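Local coordinates for putative metal resistance protein (Proteus mirabilis, PDB 6C29), which is the N-terminal periplasmic, tandem immunoglobulin-fold part of ScsB, a membrane protein that probably acts as a protein-disulfide reductase and primes the disulfide isomerase ScsC, at residues 76-80 with 81-85; 11-14 with 15-18. All blocks are in the same frame, centred on the assembly; numbering follows the deposited sequence. Where two conformers were deposited one is given.

Contact 1: residues 76-80 with 81-85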
ATOM      1  N   ALA A  76       1.212   3.238 -10.308  1.00 12.93           N
ATOM      2  CA  ALA A  76       1.162   2.116 -11.221  1.00 15.03           C
ATOM      3  C   ALA A  76       2.314   2.180 -12.200  1.00 15.29           C
ATOM      4  O   ALA A  76       2.733   3.260 -12.611  1.00 17.17           O
ATOM      5  CB  ALA A  76      -0.165   2.089 -11.966  1.00 20.18           C
ATOM      6  N   PHE A  77       2.801   1.009 -12.579  1.00 15.27           N
ATOM      7  CA  PHE A  77       3.923   0.915 -13.499  1.00 20.71           C
ATOM      8  C   PHE A  77       3.647  -0.165 -14.525  1.00 27.73           C
ATOM      9  O   PHE A  77       3.020  -1.182 -14.205  1.00 24.93           O
ATOM     10  CB  PHE A  77       5.219   0.581 -12.742  1.00 23.49           C
ATOM     11  CG  PHE A  77       5.510   1.481 -11.589  1.00 23.08           C
ATOM     12  CD1 PHE A  77       6.234   2.652 -11.784  1.00 27.42           C
ATOM     13  CD2 PHE A  77       5.081   1.168 -10.304  1.00 19.20           C
ATOM     14  CE1 PHE A  77       6.516   3.497 -10.728  1.00 27.32           C
ATOM     15  CE2 PHE A  77       5.370   1.997  -9.258  1.00 20.29           C
ATOM     16  CZ  PHE A  77       6.079   3.168  -9.466  1.00 23.02           C
ATOM     17  N   ASP A  78       4.142   0.059 -15.747  1.00 36.15           N
ATOM     18  CA  ASP A  78       4.019  -0.917 -16.835  1.00 47.67           C
ATOM     19  C   ASP A  78       5.388  -1.222 -17.452  1.00 52.80           C
ATOM     20  O   ASP A  78       5.520  -1.374 -18.667  1.00 61.79           O
ATOM     21  CB  ASP A  78       3.068  -0.371 -17.899  1.00 54.97           C
ATOM     22  CG  ASP A  78       1.715   0.004 -17.323  1.00 59.93           C
ATOM     23  OD1 ASP A  78       0.875  -0.902 -17.136  1.00 60.58           O
ATOM     24  OD2 ASP A  78       1.506   1.199 -17.024  1.00 62.52           O
ATOM     25  N   VAL A  79       6.387  -1.341 -16.586  1.00 47.43           N
ATOM     26  CA  VAL A  79       7.776  -1.578 -16.972  1.00 46.25           C
ATOM     27  C   VAL A  79       8.035  -3.045 -17.325  1.00 45.51           C
ATOM     28  O   VAL A  79       7.490  -3.943 -16.689  1.00 41.01           O
ATOM     29  CB  VAL A  79       8.740  -1.110 -15.844  1.00 49.69           C
ATOM     30  CG1 VAL A  79      10.205  -1.462 -16.165  1.00 50.86           C
ATOM     31  CG2 VAL A  79       8.584   0.392 -15.616  1.00 50.24           C
ATOM     32  N   ALA A  80       8.812  -3.278 -18.381  1.00 49.34           N
ATOM     33  CA  ALA A  80       9.196  -4.638 -18.773  1.00 51.83           C
ATOM     34  C   ALA A  80       7.983  -5.505 -19.126  1.00 46.34           C
ATOM     35  O   ALA A  80       8.013  -6.730 -18.957  1.00 47.46           O
ATOM     36  CB  ALA A  80      10.012  -5.298 -17.648  1.00 54.57           C
ATOM     37  N   GLY A  81       6.927  -4.858 -19.615  1.00 38.33           N
ATOM     38  CA  GLY A  81       5.715  -5.533 -20.067  1.00 38.62           C
ATOM     39  C   GLY A  81       4.839  -6.106 -18.952  1.00 43.11           C
ATOM     40  O   GLY A  81       3.966  -6.933 -19.228  1.00 40.10           O
ATOM     41  N   ILE A  82       5.067  -5.642 -17.717  1.00 50.96           N
ATOM     42  CA  ILE A  82       4.381  -6.124 -16.500  1.00 55.53           C
ATOM     43  C   ILE A  82       3.590  -5.002 -15.791  1.00 52.95           C
ATOM     44  O   ILE A  82       4.184  -3.973 -15.462  1.00 58.85           O
ATOM     45  CB  ILE A  82       5.422  -6.695 -15.477  1.00 63.04           C
ATOM     46  CG1 ILE A  82       6.421  -7.635 -16.167  1.00 70.89           C
ATOM     47  CG2 ILE A  82       4.744  -7.363 -14.293  1.00 57.55           C
ATOM     48  CD1 ILE A  82       5.795  -8.861 -16.803  1.00 74.40           C
ATOM     49  N   HIS A  83       2.281  -5.167 -15.562  1.00 40.80           N
ATOM     50  CA  HIS A  83       1.527  -4.187 -14.763  1.00 37.14           C
ATOM     51  C   HIS A  83       1.621  -4.429 -13.261  1.00 33.96           C
ATOM     52  O   HIS A  83       1.275  -5.514 -12.781  1.00 34.32           O
ATOM     53  CB  HIS A  83       0.052  -4.158 -15.126  1.00 38.04           C
ATOM     54  CG  HIS A  83      -0.701  -3.033 -14.471  1.00 40.15           C
ATOM     55  ND1 HIS A  83      -0.509  -1.711 -14.811  1.00 42.00           N
ATOM     56  CD2 HIS A  83      -1.637  -3.034 -13.491  1.00 37.88           C
ATOM     57  CE1 HIS A  83      -1.302  -0.946 -14.078  1.00 37.01           C
ATOM     58  NE2 HIS A  83      -1.996  -1.724 -13.267  1.00 34.22           N
ATOM     59  N   THR A  84       2.051  -3.406 -12.525  1.00 28.09           N
ATOM     60  CA  THR A  84       2.254  -3.512 -11.075  1.00 23.12           C
ATOM     61  C   THR A  84       1.806  -2.261 -10.333  1.00 18.73           C
ATOM     62  O   THR A  84       1.721  -1.174 -10.917  1.00 19.47           O
ATOM     63  CB  THR A  84       3.705  -3.774 -10.746  1.00 30.51           C
ATOM     64  OG1 THR A  84       4.512  -2.721 -11.274  1.00 34.60           O
ATOM     65  CG2 THR A  84       4.150  -5.097 -11.348  1.00 37.31           C
ATOM     66  N   GLN A  85       1.514  -2.427  -9.044  1.00 14.99           N
ATOM     67  CA  GLN A  85       1.124  -1.331  -8.166  1.00 13.23           C
ATOM     68  C   GLN A  85       2.137  -1.239  -7.024  1.00 12.98           C
ATOM     69  O   GLN A  85       2.419  -2.244  -6.375  1.00 12.56           O
ATOM     70  CB  GLN A  85      -0.291  -1.526  -7.621  1.00 15.51           C
ATOM     71  CG  GLN A  85      -1.298  -1.639  -8.767  1.00 15.38           C
ATOM     72  CD  GLN A  85      -2.703  -1.893  -8.331  1.00 16.61           C
ATOM     73  OE1 GLN A  85      -3.634  -1.273  -8.847  1.00 19.94           O
ATOM     74  NE2 GLN A  85      -2.891  -2.853  -7.443  1.00 15.79           N
TER
HETATM   75  O   HOH W   1       6.391  -2.555 -20.796  1.00 32.14           O
HETATM   76  O   HOH W   2       5.897  -2.827 -14.057  1.00 36.74           O

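Contact 2: residues 11-14 with 15-18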
ATOM      1  N   PRO A  11      24.243  -7.301   2.191  1.00 18.26           N
ATOM      2  CA  PRO A  11      25.339  -7.478   1.234  1.00 19.95           C
ATOM      3  C   PRO A  11      24.901  -7.834  -0.192  1.00 21.33           C
ATOM      4  O   PRO A  11      25.570  -7.440  -1.156  1.00 24.88           O
ATOM      5  CB  PRO A  11      26.144  -8.640   1.851  1.00 22.52           C
ATOM      6  CG  PRO A  11      25.876  -8.571   3.295  1.00 24.89           C
ATOM      7  CD  PRO A  11      24.465  -8.059   3.439  1.00 21.47           C
ATOM      8  N   ASP A  12      23.803  -8.568  -0.321  1.00 17.74           N
ATOM      9  CA  ASP A  12      23.321  -9.048  -1.616  1.00 20.39           C
ATOM     10  C   ASP A  12      22.264  -8.181  -2.267  1.00 22.11           C
ATOM     11  O   ASP A  12      21.664  -8.559  -3.271  1.00 25.84           O
ATOM     12  CB  ASP A  12      22.830 -10.467  -1.440  1.00 24.78           C
ATOM     13  CG  ASP A  12      23.990 -11.414  -1.198  1.00 29.19           C
ATOM     14  OD1 ASP A  12      24.732 -11.667  -2.179  1.00 28.60           O
ATOM     15  OD2 ASP A  12      24.211 -11.840  -0.032  1.00 30.16           O
ATOM     16  N   ASN A  13      21.992  -7.044  -1.665  1.00 16.81           N
ATOM     17  CA  ASN A  13      21.062  -6.081  -2.260  1.00 18.08           C
ATOM     18  C   ASN A  13      21.692  -4.695  -2.317  1.00 17.76           C
ATOM     19  O   ASN A  13      21.756  -4.001  -1.293  1.00 18.51           O
ATOM     20  CB  ASN A  13      19.767  -6.065  -1.456  1.00 18.71           C
ATOM     21  CG  ASN A  13      18.718  -5.143  -2.049  1.00 18.88           C
ATOM     22  OD1 ASN A  13      19.049  -4.086  -2.575  1.00 17.53           O
ATOM     23  ND2 ASN A  13      17.448  -5.516  -1.928  1.00 19.06           N
ATOM     24  N   ASP A  14      22.143  -4.300  -3.505  1.00 16.50           N
ATOM     25  CA  ASP A  14      22.847  -3.038  -3.678  1.00 22.74           C
ATOM     26  C   ASP A  14      21.931  -1.888  -4.057  1.00 23.98           C
ATOM     27  O   ASP A  14      22.420  -0.815  -4.428  1.00 25.38           O
ATOM     28  CB  ASP A  14      23.935  -3.197  -4.748  1.00 28.01           C
ATOM     29  CG  ASP A  14      23.373  -3.552  -6.132  1.00 40.18           C
ATOM     30  OD1 ASP A  14      22.141  -3.433  -6.371  1.00 37.23           O
ATOM     31  OD2 ASP A  14      24.185  -3.970  -6.996  1.00 53.13           O
ATOM     32  N   HIS A  15      20.620  -2.115  -3.978  1.00 18.76           N
ATOM     33  CA  HIS A  15      19.666  -1.127  -4.492  1.00 17.78           C
ATOM     34  C   HIS A  15      18.580  -0.698  -3.517  1.00 17.31           C
ATOM     35  O   HIS A  15      17.600  -0.055  -3.933  1.00 18.09           O
ATOM     36  CB  HIS A  15      18.984  -1.663  -5.753  1.00 16.57           C
ATOM     37  CG  HIS A  15      18.220  -2.918  -5.519  1.00 16.21           C
ATOM     38  ND1 HIS A  15      18.744  -4.168  -5.787  1.00 18.63           N
ATOM     39  CD2 HIS A  15      16.986  -3.123  -5.005  1.00 16.92           C
ATOM     40  CE1 HIS A  15      17.852  -5.082  -5.463  1.00 18.24           C
ATOM     41  NE2 HIS A  15      16.776  -4.473  -4.983  1.00 17.79           N
ATOM     42  N   ALA A  16      18.690  -1.109  -2.270  1.00 14.51           N
ATOM     43  CA  ALA A  16      17.787  -0.636  -1.233  1.00 13.40           C
ATOM     44  C   ALA A  16      18.516  -0.358   0.052  1.00 13.30           C
ATOM     45  O   ALA A  16      19.493  -1.011   0.393  1.00 15.78           O
ATOM     46  CB  ALA A  16      16.671  -1.631  -0.985  1.00 14.15           C
ATOM     47  N   GLN A  17      18.020   0.624   0.787  1.00 11.20           N
ATOM     48  CA  GLN A  17      18.425   0.850   2.153  1.00 12.72           C
ATOM     49  C   GLN A  17      17.131   1.028   2.952  1.00 11.51           C
ATOM     50  O   GLN A  17      16.189   1.640   2.439  1.00 10.19           O
ATOM     51  CB  GLN A  17      19.246   2.116   2.308  1.00 20.83           C
ATOM     52  CG  GLN A  17      20.380   2.414   1.414  1.00 36.46           C
ATOM     53  CD  GLN A  17      20.970   3.736   1.860  1.00 40.35           C
ATOM     54  OE1 GLN A  17      20.853   4.742   1.167  1.00 44.07           O
ATOM     55  NE2 GLN A  17      21.517   3.759   3.061  1.00 35.89           N
ATOM     56  N   VAL A  18      17.110   0.547   4.198  1.00 11.74           N
ATOM     57  CA  VAL A  18      15.924   0.714   5.031  0.58 11.99           C
ATOM     58  C   VAL A  18      16.284   1.190   6.414  1.00 11.91           C
ATOM     59  O   VAL A  18      17.376   0.977   6.910  1.00 11.08           O
ATOM     60  CB  VAL A  18      15.074  -0.594   5.149  0.58 11.99           C
ATOM     61  CG1 VAL A  18      14.793  -1.215   3.744  0.58 11.60           C
ATOM     62  CG2 VAL A  18      15.729  -1.595   6.060  0.58 12.75           C
TER
HETATM   63  O   HOH W   3      20.297  -3.537   0.936  1.00 14.74           O

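Contact 1: residues 76-80 with 81-85
His83 extends its imidazole with CG anti to the backbone N (chi1 -172°), and Asp78 carries its carboxylate beside its own backbone N (chi1 -55°), which lays the two side chains alongside each other, pointing the same way. His83 ND1 then donates to Asp78 OD1 over 2.8 Å. The acceptor sits close to the ring plane at the imidazole edge, but from the aspartate's side the donor arrives above the carboxylate plane. An acidic neighbour of this kind fixes the ring's rotation, settles ND1 as a protonated nitrogen and would tend to stabilise a positive imidazole. The small Ala76 CB comes obliquely to the ring, 3.9 Å from His83 CE1.

The backbone that carries the pair is an antiparallel hairpin. Phe77 and Thr84 are its hydrogen-bonded pair, Phe77 N giving to Thr84 O at 2.9 Å and Thr84 N to Phe77 O at 3.0 Å. On their shared face the threonine hydroxyl comes to the edge of the phenyl ring, with OG1 3.7 Å from Phe77 CB. At the tip, Ile82 N to Val79 O (3.1 Å) is the bond of a beta turn close to type I'. Its corners, Ala80 and Gly81, both have positive phi, which glycine adopts without strain but alanine less usually. One water bridges Asp78 O and Gly81 N; another links Val79 N, Ile82 O and Thr84 OG1.

The hairpin joins strands 75-77 and 84-88 of a three-stranded sheet, and Phe77 touches Lys43 of strand 43-45. It lies where the first immunoglobulin-like unit meets strands of the second: Asp78 and His83 touch Ile195 of strand 191-201, Ala76 touches Tyr184, and Gln85 NE2 bonds Leu185 O of strand 182-186.

Contact 2: residues 11-14 with 15-18
Asp14 and His15 both have psi only slightly above zero, which turns the chain at a corner before strand 16-24. Asn13 holds this corner through its side chain. Its amide oxygen OD1 accepts from His15 N at 2.9 Å, nearly in line with the C=O bond. This is an Asx turn, in which an asparagine side chain stands in for a backbone carbonyl and takes the amide two residues ahead. With CG anti to its backbone N (chi1 -177°), Asn13 also carries OD1 over the centre of the His15 ring, 3.1 Å above its plane; the amide and ring planes are 40° apart. Ala16 N lies 3.0 Å from Asn13 OD1, and Ala16 CB lies 3.8 Å from Asn13 OD1.

The corner leads into strand 16-24, which pairs with strand 30-38 in the four-stranded sheet of the DsbD N-terminal-like domain, an immunoglobulin fold. Here His15 and Asn13 are buried and reach past the turn with their polar ends: His15 NE2 bonds Thr113 OG1, and Asn13 ND2 bonds Thr121 OG1. Trp42 stacks on the imidazole, which therefore has both aromatic and polar partners to fix its orientation.

Asp14 is exposed, as suits a charged residue at a bend. Its OD1 approaches the edge of the His15 ring, 3.5 Å from His15 ND1, with the carboxylate turned 75° from the imidazole plane. Across the opening of the corner a single water donates to both Asn13 O and Ala16 O, each at 2.7 Å, satisfying two carbonyls.

How the contacts relate
Both contacts are local turns within the same DsbD N-terminal-like domain, but their centres are about 22 Å apart and they do not touch. Contact 2 is mainly buried and leads into strand 16-24 of the four-stranded sheet; contact 1 is a surface hairpin joining two strands of the three-stranded sheet, facing strands 182-186 and 191-201. Each features a histidine beside an aspartate, used differently. In residues 76-85 the carboxylate bonds directly to the imidazole, alongside paired backbone strands. In residues 11-18 an asparagine side chain bonds the backbone and sets its amide oxygen over the face of the ring, while threonines of neighbouring strands hydrogen-bond to the buried polar ends. Water bridges backbone groups in both.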